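Local coordinates for protein succinyl-CoA ligase (ADP-forming) subunit alpha (Methanosaeta concilii, PDB 6HXI) that unites a CoA-ligase family region with a citrate synthase-like C-terminal region in one chain and binds coenzyme A, at residues 38-43 and 61-66; 232-237 and 271-276; 252-257 and 313-318; 370-375 and 388-393; 473-478 and 526-531. One frame throughout, in Å; residues are numbered along the deposited sequence.

Contact 1 (38-43 and 61-66); sequences SSPSIS and KEIILP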
# COMPACT_ATOMS: atom_id res chain seq x y z
N SER B 38 -40.64 27.61 10.94
CA SER B 38 -40.74 26.88 9.68
C SER B 38 -39.36 26.60 9.13
O SER B 38 -39.07 25.48 8.71
CB SER B 38 -41.60 27.63 8.66
OG SER B 38 -41.33 29.03 8.63
N SER B 39 -38.48 27.60 9.20
CA SER B 39 -37.11 27.46 8.69
C SER B 39 -36.04 27.81 9.74
O SER B 39 -36.29 28.63 10.63
CB SER B 39 -36.94 28.34 7.45
OG SER B 39 -35.93 27.83 6.59
N PRO B 40 -34.80 27.27 9.61
CA PRO B 40 -33.72 27.70 10.51
C PRO B 40 -33.45 29.21 10.38
O PRO B 40 -33.64 29.79 9.31
CB PRO B 40 -32.52 26.90 9.99
CG PRO B 40 -33.12 25.72 9.30
CD PRO B 40 -34.30 26.29 8.61
N SER B 41 -33.02 29.84 11.46
CA SER B 41 -32.73 31.28 11.48
C SER B 41 -31.36 31.62 10.83
O SER B 41 -31.00 32.79 10.80
CB SER B 41 -32.73 31.79 12.91
OG SER B 41 -31.71 31.15 13.66
N ILE B 42 -30.60 30.60 10.39
CA ILE B 42 -29.26 30.75 9.82
C ILE B 42 -29.27 30.33 8.36
O ILE B 42 -29.55 29.17 8.06
CB ILE B 42 -28.22 29.91 10.63
CG1 ILE B 42 -28.15 30.36 12.11
CG2 ILE B 42 -26.85 29.92 9.94
CD1 ILE B 42 -27.37 29.36 13.03
N SER B 43 -28.92 31.26 7.46
CA SER B 43 -28.82 31.00 6.03
C SER B 43 -27.42 30.43 5.74
O SER B 43 -27.31 29.46 4.98
CB SER B 43 -29.04 32.29 5.24
OG SER B 43 -30.40 32.70 5.27
N LYS B 61 -33.16 15.62 13.79
CA LYS B 61 -32.87 15.49 12.37
C LYS B 61 -31.64 16.34 12.03
O LYS B 61 -31.59 17.50 12.39
CB LYS B 61 -34.11 15.95 11.55
CG LYS B 61 -33.98 15.80 10.03
CD LYS B 61 -35.12 16.49 9.28
CE LYS B 61 -34.77 17.88 8.82
NZ LYS B 61 -35.97 18.68 8.42
N GLU B 62 -30.68 15.77 11.31
CA GLU B 62 -29.48 16.48 10.92
C GLU B 62 -29.67 17.25 9.63
O GLU B 62 -30.28 16.75 8.69
CB GLU B 62 -28.30 15.54 10.84
CG GLU B 62 -27.85 15.11 12.23
CD GLU B 62 -26.56 14.33 12.22
OE1 GLU B 62 -26.46 13.35 11.44
OE2 GLU B 62 -25.62 14.73 12.95
N ILE B 63 -29.19 18.50 9.60
CA ILE B 63 -29.32 19.39 8.44
C ILE B 63 -27.97 19.92 7.99
O ILE B 63 -27.02 19.87 8.77
CB ILE B 63 -30.38 20.54 8.65
CG1 ILE B 63 -29.97 21.51 9.79
CG2 ILE B 63 -31.80 19.98 8.86
CD1 ILE B 63 -30.48 22.92 9.60
N ILE B 64 -27.88 20.44 6.77
CA ILE B 64 -26.64 20.99 6.23
C ILE B 64 -26.74 22.50 6.09
O ILE B 64 -27.67 23.00 5.48
CB ILE B 64 -26.22 20.28 4.89
CG1 ILE B 64 -26.00 18.75 5.04
CG2 ILE B 64 -25.02 20.93 4.20
CD1 ILE B 64 -25.20 18.25 6.22
N LEU B 65 -25.76 23.21 6.61
CA LEU B 65 -25.67 24.66 6.42
C LEU B 65 -24.49 24.96 5.52
O LEU B 65 -23.42 24.39 5.72
CB LEU B 65 -25.54 25.43 7.74
CG LEU B 65 -26.74 25.34 8.69
CD1 LEU B 65 -26.47 26.11 9.94
CD2 LEU B 65 -28.04 25.79 8.01
N PRO B 66 -24.67 25.87 4.53
CA PRO B 66 -23.53 26.26 3.68
C PRO B 66 -22.56 27.16 4.45
O PRO B 66 -22.94 27.82 5.41
CB PRO B 66 -24.18 26.98 2.51
CG PRO B 66 -25.48 27.47 3.04
CD PRO B 66 -25.90 26.61 4.18

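Contact 2 (232-237 and 271-276); sequences GELGGE and VQFGHA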
# COMPACT_ATOMS: atom_id res chain seq x y z
N GLY B 232 -29.27 49.28 33.97
CA GLY B 232 -28.05 49.99 33.62
C GLY B 232 -26.97 49.79 34.67
O GLY B 232 -27.10 48.93 35.54
N GLU B 233 -25.88 50.58 34.56
CA GLU B 233 -24.75 50.55 35.50
C GLU B 233 -24.03 51.90 35.53
O GLU B 233 -24.19 52.71 34.61
CB GLU B 233 -23.77 49.37 35.24
CG GLU B 233 -22.97 49.49 33.96
CD GLU B 233 -21.92 48.43 33.67
OE1 GLU B 233 -21.76 47.48 34.47
OE2 GLU B 233 -21.24 48.59 32.63
N LEU B 234 -23.23 52.13 36.57
CA LEU B 234 -22.44 53.35 36.74
C LEU B 234 -21.45 53.56 35.58
O LEU B 234 -21.13 52.59 34.86
CB LEU B 234 -21.71 53.34 38.10
CG LEU B 234 -20.44 52.51 38.25
CD1 LEU B 234 -19.87 52.69 39.62
CD2 LEU B 234 -20.68 51.01 38.02
N GLY B 235 -21.00 54.81 35.42
CA GLY B 235 -20.07 55.19 34.36
C GLY B 235 -20.80 55.53 33.08
O GLY B 235 -21.76 54.85 32.69
N GLY B 236 -20.36 56.61 32.43
CA GLY B 236 -20.97 57.10 31.20
C GLY B 236 -22.31 57.75 31.43
O GLY B 236 -22.85 57.70 32.54
N GLU B 237 -22.89 58.34 30.37
CA GLU B 237 -24.16 59.09 30.48
C GLU B 237 -25.32 58.54 29.65
O GLU B 237 -26.25 59.29 29.34
CB GLU B 237 -23.91 60.57 30.13
CG GLU B 237 -23.26 61.37 31.23
CD GLU B 237 -23.12 62.84 30.86
OE1 GLU B 237 -24.14 63.56 30.93
OE2 GLU B 237 -22.01 63.25 30.46
N VAL B 271 -11.28 52.37 41.59
CA VAL B 271 -11.78 51.05 41.19
C VAL B 271 -12.52 51.05 39.82
O VAL B 271 -13.56 51.69 39.64
CB VAL B 271 -12.61 50.33 42.29
CG1 VAL B 271 -13.04 48.94 41.84
CG2 VAL B 271 -11.81 50.22 43.59
N GLN B 272 -11.94 50.31 38.88
CA GLN B 272 -12.48 50.06 37.55
C GLN B 272 -13.21 48.72 37.68
O GLN B 272 -12.61 47.74 38.16
CB GLN B 272 -11.35 49.99 36.49
CG GLN B 272 -11.77 49.44 35.12
CD GLN B 272 -12.76 50.31 34.37
OE1 GLN B 272 -12.50 51.50 34.11
NE2 GLN B 272 -13.88 49.73 33.96
N PHE B 273 -14.49 48.69 37.32
CA PHE B 273 -15.25 47.44 37.43
C PHE B 273 -15.16 46.63 36.14
O PHE B 273 -14.52 47.09 35.19
CB PHE B 273 -16.69 47.70 37.91
CG PHE B 273 -16.72 48.33 39.28
CD1 PHE B 273 -16.53 47.55 40.42
CD2 PHE B 273 -16.89 49.70 39.43
CE1 PHE B 273 -16.56 48.13 41.69
CE2 PHE B 273 -16.91 50.28 40.70
CZ PHE B 273 -16.75 49.49 41.82
N GLY B 274 -15.72 45.41 36.18
CA GLY B 274 -15.69 44.41 35.11
C GLY B 274 -15.80 44.93 33.70
O GLY B 274 -14.85 44.81 32.93
N HIS B 275 -16.94 45.53 33.35
CA HIS B 275 -17.17 46.11 32.02
C HIS B 275 -16.26 47.30 31.79
O HIS B 275 -16.02 48.07 32.72
CB HIS B 275 -18.63 46.55 31.87
CG HIS B 275 -19.63 45.43 31.92
ND1 HIS B 275 -20.92 45.65 32.35
CD2 HIS B 275 -19.50 44.14 31.56
CE1 HIS B 275 -21.54 44.49 32.25
NE2 HIS B 275 -20.72 43.55 31.78
N ALA B 276 -15.74 47.45 30.55
CA ALA B 276 -14.86 48.58 30.20
C ALA B 276 -15.44 49.96 30.58
O ALA B 276 -14.71 50.81 31.08
CB ALA B 276 -14.50 48.54 28.72

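Contact 3 (252-257 and 313-318); sequences TKPLVA and RQVYDM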
# COMPACT_ATOMS: atom_id res chain seq x y z
N THR B 252 -44.10 56.78 26.94
CA THR B 252 -45.41 56.81 27.62
C THR B 252 -45.73 55.49 28.34
O THR B 252 -46.49 55.50 29.31
CB THR B 252 -46.52 57.23 26.66
OG1 THR B 252 -46.70 56.23 25.65
CG2 THR B 252 -46.26 58.60 26.02
N LYS B 253 -45.17 54.36 27.85
CA LYS B 253 -45.35 53.02 28.44
C LYS B 253 -44.65 52.97 29.79
O LYS B 253 -43.62 53.65 29.94
CB LYS B 253 -44.78 51.94 27.51
CG LYS B 253 -45.72 51.59 26.38
CD LYS B 253 -45.05 50.79 25.28
CE LYS B 253 -45.85 50.97 24.02
NZ LYS B 253 -45.27 50.24 22.89
N PRO B 254 -45.17 52.22 30.81
CA PRO B 254 -44.48 52.19 32.11
C PRO B 254 -43.09 51.54 32.00
O PRO B 254 -42.95 50.50 31.37
CB PRO B 254 -45.45 51.44 33.03
CG PRO B 254 -46.30 50.64 32.12
CD PRO B 254 -46.38 51.36 30.81
N LEU B 255 -42.07 52.23 32.54
CA LEU B 255 -40.66 51.82 32.50
C LEU B 255 -40.08 51.48 33.88
O LEU B 255 -40.02 52.35 34.74
CB LEU B 255 -39.82 52.94 31.83
CG LEU B 255 -38.36 52.58 31.53
CD1 LEU B 255 -38.06 52.71 30.07
CD2 LEU B 255 -37.40 53.44 32.34
N VAL B 256 -39.63 50.22 34.06
CA VAL B 256 -38.96 49.76 35.28
C VAL B 256 -37.48 50.03 35.05
O VAL B 256 -36.97 49.71 33.97
CB VAL B 256 -39.22 48.27 35.63
CG1 VAL B 256 -38.48 47.85 36.89
CG2 VAL B 256 -40.72 47.99 35.78
N ALA B 257 -36.80 50.65 36.01
CA ALA B 257 -35.38 50.97 35.82
C ALA B 257 -34.53 50.77 37.06
O ALA B 257 -34.92 51.16 38.15
CB ALA B 257 -35.25 52.40 35.32
N ARG B 313 -43.50 42.81 38.76
CA ARG B 313 -44.77 42.22 39.19
C ARG B 313 -45.83 43.30 39.42
O ARG B 313 -46.98 43.11 39.00
CB ARG B 313 -44.58 41.38 40.47
CG ARG B 313 -45.77 40.52 40.86
CD ARG B 313 -45.32 39.42 41.79
NE ARG B 313 -46.40 38.48 42.13
CZ ARG B 313 -46.23 37.17 42.31
NH1 ARG B 313 -45.03 36.62 42.16
NH2 ARG B 313 -47.26 36.41 42.64
N GLN B 314 -45.43 44.42 40.04
CA GLN B 314 -46.30 45.55 40.36
C GLN B 314 -46.80 46.25 39.09
O GLN B 314 -47.99 46.55 39.01
CB GLN B 314 -45.57 46.55 41.27
CG GLN B 314 -45.77 46.28 42.75
CD GLN B 314 -44.90 47.19 43.59
OE1 GLN B 314 -43.89 46.76 44.14
NE2 GLN B 314 -45.26 48.47 43.66
N VAL B 315 -45.89 46.50 38.13
CA VAL B 315 -46.20 47.17 36.87
C VAL B 315 -47.05 46.27 35.95
O VAL B 315 -47.98 46.76 35.31
CB VAL B 315 -44.94 47.73 36.18
CG1 VAL B 315 -45.27 48.31 34.82
CG2 VAL B 315 -44.27 48.79 37.05
N TYR B 316 -46.73 44.95 35.90
CA TYR B 316 -47.48 43.97 35.11
C TYR B 316 -48.93 43.88 35.65
O TYR B 316 -49.87 44.00 34.86
CB TYR B 316 -46.77 42.60 35.07
CG TYR B 316 -47.58 41.49 34.42
CD1 TYR B 316 -47.65 41.37 33.03
CD2 TYR B 316 -48.27 40.55 35.19
CE1 TYR B 316 -48.42 40.38 32.42
CE2 TYR B 316 -49.05 39.56 34.59
CZ TYR B 316 -49.12 39.47 33.21
OH TYR B 316 -49.88 38.49 32.63
N ASP B 317 -49.09 43.73 36.98
CA ASP B 317 -50.40 43.65 37.64
C ASP B 317 -51.26 44.86 37.33
O ASP B 317 -52.45 44.70 37.09
CB ASP B 317 -50.26 43.46 39.16
CG ASP B 317 -49.91 42.04 39.61
OD1 ASP B 317 -49.75 41.15 38.73
OD2 ASP B 317 -49.79 41.82 40.84
N MET B 318 -50.65 46.06 37.28
CA MET B 318 -51.31 47.31 36.93
C MET B 318 -51.84 47.25 35.48
O MET B 318 -52.95 47.70 35.23
CB MET B 318 -50.33 48.47 37.13
CG MET B 318 -50.80 49.80 36.58
SD MET B 318 -49.47 51.03 36.67
CE MET B 318 -48.50 50.59 35.24

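Contact 4 (370-375 and 388-393); sequences AGKKLS and IGLLWF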
# COMPACT_ATOMS: atom_id res chain seq x y z
N ALA B 370 3.56 1.91 26.75
CA ALA B 370 3.42 0.71 27.59
C ALA B 370 3.40 1.10 29.06
O ALA B 370 4.05 0.49 29.89
CB ALA B 370 4.55 -0.32 27.31
N GLY B 371 2.70 2.19 29.36
CA GLY B 371 2.56 2.69 30.72
C GLY B 371 3.70 3.55 31.22
O GLY B 371 3.59 4.09 32.31
N LYS B 372 4.75 3.76 30.44
CA LYS B 372 5.91 4.57 30.87
C LYS B 372 5.79 5.97 30.19
O LYS B 372 5.55 6.06 28.98
CB LYS B 372 7.20 3.83 30.42
CG LYS B 372 8.47 4.28 31.06
CD LYS B 372 9.50 3.16 31.05
CE LYS B 372 10.79 3.62 31.71
NZ LYS B 372 10.63 3.81 33.18
N LYS B 373 5.90 7.06 30.97
CA LYS B 373 5.84 8.43 30.41
C LYS B 373 6.95 8.63 29.34
O LYS B 373 8.10 8.22 29.56
CB LYS B 373 6.02 9.48 31.51
CG LYS B 373 4.90 9.57 32.55
CD LYS B 373 5.48 10.24 33.81
CE LYS B 373 4.38 10.72 34.74
NZ LYS B 373 3.54 11.81 34.15
N LEU B 374 6.63 9.28 28.24
CA LEU B 374 7.59 9.55 27.17
C LEU B 374 8.84 10.28 27.68
O LEU B 374 9.95 9.91 27.29
CB LEU B 374 6.95 10.26 25.97
CG LEU B 374 7.82 10.66 24.75
CD1 LEU B 374 8.62 9.47 24.15
CD2 LEU B 374 6.99 11.31 23.70
N SER B 375 8.68 11.25 28.60
CA SER B 375 9.80 12.01 29.18
C SER B 375 10.73 11.09 29.93
O SER B 375 11.92 11.29 29.83
CB SER B 375 9.32 13.15 30.07
OG SER B 375 8.55 12.69 31.17
N ILE B 388 10.98 0.31 20.86
CA ILE B 388 10.43 -0.88 20.21
C ILE B 388 10.14 -1.94 21.28
O ILE B 388 9.10 -2.56 21.22
CB ILE B 388 11.43 -1.36 19.11
CG1 ILE B 388 11.42 -0.37 17.91
CG2 ILE B 388 11.16 -2.80 18.69
CD1 ILE B 388 12.51 -0.55 16.81
N GLY B 389 11.02 -2.09 22.27
CA GLY B 389 10.80 -3.00 23.38
C GLY B 389 9.49 -2.71 24.07
O GLY B 389 8.70 -3.63 24.31
N LEU B 390 9.20 -1.44 24.31
CA LEU B 390 7.94 -1.04 24.96
C LEU B 390 6.72 -1.21 24.08
O LEU B 390 5.74 -1.85 24.48
CB LEU B 390 8.02 0.42 25.44
CG LEU B 390 9.03 0.74 26.56
CD1 LEU B 390 9.16 2.26 26.72
CD2 LEU B 390 8.60 0.10 27.88
N LEU B 391 6.78 -0.63 22.88
CA LEU B 391 5.64 -0.63 21.94
C LEU B 391 5.32 -1.95 21.31
O LEU B 391 4.16 -2.19 21.02
CB LEU B 391 5.86 0.46 20.88
CG LEU B 391 5.79 1.89 21.47
CD1 LEU B 391 6.12 2.91 20.44
CD2 LEU B 391 4.39 2.20 22.07
N TRP B 392 6.33 -2.83 21.08
CA TRP B 392 6.06 -4.13 20.47
C TRP B 392 6.03 -5.27 21.50
O TRP B 392 5.23 -6.17 21.36
CB TRP B 392 7.09 -4.50 19.38
CG TRP B 392 7.16 -3.58 18.19
CD1 TRP B 392 6.59 -2.35 18.04
CD2 TRP B 392 7.98 -3.79 17.04
NE1 TRP B 392 7.01 -1.77 16.88
CE2 TRP B 392 7.88 -2.63 16.24
CE3 TRP B 392 8.82 -4.84 16.61
CZ2 TRP B 392 8.56 -2.50 15.02
CZ3 TRP B 392 9.44 -4.74 15.36
CH2 TRP B 392 9.34 -3.56 14.61
N PHE B 393 6.96 -5.31 22.47
CA PHE B 393 7.00 -6.47 23.37
C PHE B 393 6.45 -6.17 24.73
O PHE B 393 6.33 -7.09 25.54
CB PHE B 393 8.40 -7.09 23.47
CG PHE B 393 9.03 -7.37 22.13
CD1 PHE B 393 9.74 -6.38 21.45
CD2 PHE B 393 8.94 -8.63 21.55
CE1 PHE B 393 10.31 -6.63 20.19
CE2 PHE B 393 9.53 -8.88 20.30
CZ PHE B 393 10.19 -7.87 19.63

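Contact 5 (473-478 and 526-531); sequences QFVGEM and EELTTA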
# COMPACT_ATOMS: atom_id res chain seq x y z
N GLN B 473 20.17 -34.81 12.41
CA GLN B 473 18.79 -35.24 12.19
C GLN B 473 17.96 -34.15 11.55
O GLN B 473 17.14 -34.45 10.69
CB GLN B 473 18.13 -35.73 13.49
CG GLN B 473 18.70 -37.05 14.00
CD GLN B 473 17.99 -37.55 15.24
OE1 GLN B 473 18.09 -36.96 16.32
NE2 GLN B 473 17.27 -38.66 15.10
N PHE B 474 18.18 -32.88 11.96
CA PHE B 474 17.49 -31.72 11.39
C PHE B 474 17.91 -31.53 9.94
O PHE B 474 17.05 -31.42 9.07
CB PHE B 474 17.78 -30.44 12.22
CG PHE B 474 17.30 -29.12 11.64
CD1 PHE B 474 15.98 -28.96 11.20
CD2 PHE B 474 18.14 -28.01 11.62
CE1 PHE B 474 15.52 -27.72 10.75
CE2 PHE B 474 17.68 -26.78 11.15
CZ PHE B 474 16.36 -26.64 10.73
N VAL B 475 19.24 -31.54 9.69
CA VAL B 475 19.81 -31.42 8.33
C VAL B 475 19.22 -32.55 7.46
O VAL B 475 18.67 -32.26 6.40
CB VAL B 475 21.36 -31.36 8.36
CG1 VAL B 475 21.98 -31.47 6.97
CG2 VAL B 475 21.84 -30.09 9.07
N GLY B 476 19.23 -33.78 7.98
CA GLY B 476 18.68 -34.96 7.30
C GLY B 476 17.18 -34.88 7.01
O GLY B 476 16.77 -35.14 5.89
N GLU B 477 16.36 -34.50 8.01
CA GLU B 477 14.90 -34.36 7.88
C GLU B 477 14.52 -33.35 6.77
O GLU B 477 13.64 -33.63 5.94
CB GLU B 477 14.27 -33.94 9.24
CG GLU B 477 12.78 -33.64 9.17
CD GLU B 477 12.19 -32.82 10.30
OE1 GLU B 477 11.71 -31.70 10.02
OE2 GLU B 477 12.16 -33.33 11.44
N MET B 478 15.17 -32.18 6.77
CA MET B 478 14.92 -31.10 5.80
C MET B 478 15.26 -31.52 4.38
O MET B 478 14.53 -31.16 3.46
CB MET B 478 15.67 -29.84 6.20
CG MET B 478 15.16 -29.23 7.49
SD MET B 478 13.47 -28.58 7.39
CE MET B 478 13.76 -26.99 6.61
N GLU B 526 25.33 -25.46 10.79
CA GLU B 526 26.20 -24.80 9.81
C GLU B 526 27.47 -25.61 9.48
O GLU B 526 27.90 -25.64 8.33
CB GLU B 526 26.54 -23.39 10.26
CG GLU B 526 27.19 -22.50 9.21
CD GLU B 526 28.00 -21.36 9.79
OE1 GLU B 526 28.59 -21.53 10.88
OE2 GLU B 526 28.02 -20.27 9.17
N GLU B 527 28.06 -26.29 10.49
CA GLU B 527 29.25 -27.12 10.28
C GLU B 527 28.92 -28.26 9.35
O GLU B 527 29.71 -28.56 8.46
CB GLU B 527 29.82 -27.66 11.60
CG GLU B 527 30.61 -26.62 12.37
CD GLU B 527 31.28 -27.16 13.61
OE1 GLU B 527 30.67 -27.10 14.70
OE2 GLU B 527 32.43 -27.64 13.48
N LEU B 528 27.71 -28.82 9.50
CA LEU B 528 27.20 -29.88 8.63
C LEU B 528 26.89 -29.41 7.20
O LEU B 528 27.23 -30.11 6.25
CB LEU B 528 25.96 -30.53 9.27
CG LEU B 528 26.25 -31.30 10.56
CD1 LEU B 528 25.01 -31.53 11.30
CD2 LEU B 528 26.93 -32.64 10.26
N THR B 529 26.23 -28.23 7.03
CA THR B 529 25.89 -27.71 5.72
C THR B 529 27.15 -27.27 4.97
O THR B 529 27.27 -27.59 3.78
CB THR B 529 24.76 -26.66 5.76
OG1 THR B 529 25.17 -25.52 6.51
CG2 THR B 529 23.46 -27.21 6.30
N THR B 530 28.11 -26.60 5.66
CA THR B 530 29.36 -26.16 5.01
C THR B 530 30.26 -27.36 4.63
O THR B 530 31.08 -27.24 3.73
CB THR B 530 30.10 -25.07 5.82
OG1 THR B 530 30.43 -25.55 7.11
CG2 THR B 530 29.29 -23.77 5.92
N ALA B 531 30.06 -28.54 5.27
CA ALA B 531 30.76 -29.80 4.94
C ALA B 531 30.28 -30.35 3.56
O ALA B 531 30.93 -31.24 2.99
CB ALA B 531 30.53 -30.83 6.02

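Contact 1 (38-43 and 61-66)
The carbonyl oxygen of Ser43 meets the ring of Pro66: CG and CD of Pro66 both lie 3.3 Å from Ser43 O. Proline has no amide hydrogen to offer, so ring carbons meet the oxygen here, and a backbone bond follows between Pro66 and Ile45. The rest of the contact is largely apolar. Leu65 divides its fork between two partners on Ile42, setting CD1 3.8 Å from the branch methyl CG2 of Ile42 while CD2 lies 3.7 Å from the carbonyl oxygen of Ile42. The two side chains meet at about a right angle, and they touch each other through one methyl each. Farther along, Ile63 holds CG1 between its backbone N and carbonyl carbon (chi1 64°), which aims the branch at the proline, its CD1 3.9 Å from CG of Pro40. Strand 61-68 pairs on its other side with the antiparallel strand 52-58, through Ile63 with Ala56 and Leu65 with His54. Strand 42-46 lies between 61-68 and 15-18, and helix 22-34 makes the crossover from 15-18 to 42-46, a beta-alpha-beta unit of a Rossmann-like sheet. Leu29 of that helix packs on Pro40, while Ile25 and Met28 cover Ile42.

Contact 2 (232-237 and 271-276)
Two kinds of interaction join Glu233 and Leu234 to His275 and Phe273. The polar one is a forked hydrogen bond. ND1 of His275 gives its single N-H to both carboxylate oxygens of Glu233, at 2.9 Å to OE1 and 3.0 Å to OE2. Both bonds are weak, bent to 139° and 147° at the hydrogen, as expected when one N-H is shared. The carboxylate carbon lies at the imidazole edge, in the ring plane, but the two flat groups are twisted 57° apart. Glu233 reaches there on a chain extended beyond CG. The apolar part is slighter: the CD1 methyl of Leu234 comes 4.0 Å from CE2 of Phe273, the side chains meeting at about a right angle. One face of the Phe273 ring carries CG1 of Val271, offset toward the rim, and Tyr302 of the Citrate lyase chain makes an edge-to-face stack with the same ring. NE2 of Gln272 bonds to the carbonyl oxygen of Phe273 at 3.0 Å, a bond local to the loop that carries Phe273 and His275. The side chain of His275 lies about 6 Å from bound coenzyme A; a citrate anion, probably from the crystallisation liquor, is about 5 Å away. The paired bonds of ND1 with Glu233, though each is weak, probably limit rotation of the imidazole beside the coenzyme.

Contact 3 (252-257 and 313-318)
Val315, on helix 308-322, points its CB toward Pro254 and Val256 and forks there, each methyl meeting a different residue. CG1, anti to the backbone N (chi1 175°), presses on the proline ring, 3.6 Å from Pro254 CB and 3.7 Å from Pro254 CG. The other methyl, CG2, lies 3.9 Å from CG2 of Val256, the two valines passing each other in opposite directions. One helical turn on, Met318 adds a second hold on the ring. Its chain bends at the sulfur (chi3 80°), returning CE to 3.8 Å from Pro254 CG. The proline is thus touched by a valine methyl and a thioether methyl, with no polar group bonding across. These residues join a helix to one face of the six-stranded mixed sheet, where strand 255-260 runs parallel to 227-233, as in an alpha/beta domain with helices on both faces. Leu255, whose CB points away from Val315, packs on Phe294 of helix 287-297 on the other face. Tyr300 forms backbone bonds with Leu255 and Ala257 and also touches Pro254 and Val315. Val256 packs further against Tyr308 and Met311, earlier on the contacting helix.

Contact 4 (370-375 and 388-393)
Ala370 adopts a left-handed backbone conformation (phi 55°, psi 40°), and with Gly371, also of positive phi, it forms a type I' turn between strands 368-369 and 372-373, bringing its CA within 5.5 Å of the CA of Leu390 on helix 383-393. The turn presents the alanine methyl to the helix. CB of Ala370 lies 3.4 Å from the carbonyl oxygen of Leu390 and 4.0 Å from CB of the same leucine, so it covers both backbone and side chain. Leu390 keeps CG beside its backbone N (chi1 -66°), directing the fork toward the hairpin. There CD2 lies 4.1 Å from Ala370 CB, and CD1 lies 4.4 Å from CD of Lys372, a loose touch along the aliphatic part of the lysine. The end of the lysine leads away from the helix. Tyr369 of the hairpin and Met382 also pack on Leu390. Pro611 and Ile616 of the fourth subunit, another copy of this protein, cover Ala370 and Leu390 respectively, placing the contact at an interface. Two residues along the helix, Trp392 bonds through NE1 to the carbonyl oxygen of Ile582 of the second subunit. Between the hairpin and the helix themselves no hydrogen bond forms: they meet through carbon packed on carbon and on one backbone carbonyl oxygen, with the lysine contributing methylenes rather than its charge.

Contact 5 (473-478 and 526-531)
No ring enters the contact of Val475 with Leu528 and Thr529. The one aromatic side chain of the two segments, Phe474, meets Phe461 of helix 453-466 edge-to-face and also packs on Tyr521 and Val525, earlier on helix 517-530. A flat group that is gripped on both sides is the peptide carbonyl of Glu526: N and OG1 of Thr530 reach its oxygen from opposite faces of the plane, each at 2.8 Å. The hydroxyl is tilted 27° out of that plane, so near the end of helix 517-530 a threonine side chain doubles the ordinary helical bond. Across the contact itself everything is apolar. Val475 holds CG1 anti to the backbone N (chi1 171°), which leaves CG2 to face the other helix. That methyl lies 4.1 Å from CD1 of Leu528 and equally far from CB of Leu528, touching the side chain at its base and at one branch tip. It also lies 4.3 Å from CG2 of Thr529, the methyl of a side chain whose hydroxyl bonds to the carbonyl oxygen of Leu536. Leu528 in addition covers Pro471 and Glu472 at the start of helix 471-480, and Lys228 of the Citrate lyase chain packs on it. The side chain of Thr529 is about 4 Å from a bound coenzyme A. Such packing of helix against helix, with no strand between, is characteristic of the predominantly helical citrate synthase fold, and here it runs beside a coenzyme A site.

In the fold
Contacts 2, 4 and 5 are buried, whereas contacts 1 and 3 are only partly so. Contacts 2 and 3 share one sheet, through the neighbouring strands 227-233 and 255-260, and their nearest atoms are about 6 Å apart. Contact 1 belongs to the other large sheet of the first half, and contacts 4 and 5 lie with the helices of the second half, across the chain's centre from contact 1. Contact 2 alone has hydrogen bonds across its segments; it and the apolar contact 5 both lie near coenzyme A. Contacts 1, 3 and 4 have none across, joining the run into a strand to its neighbour, strand to helix, and hairpin to helix respectively.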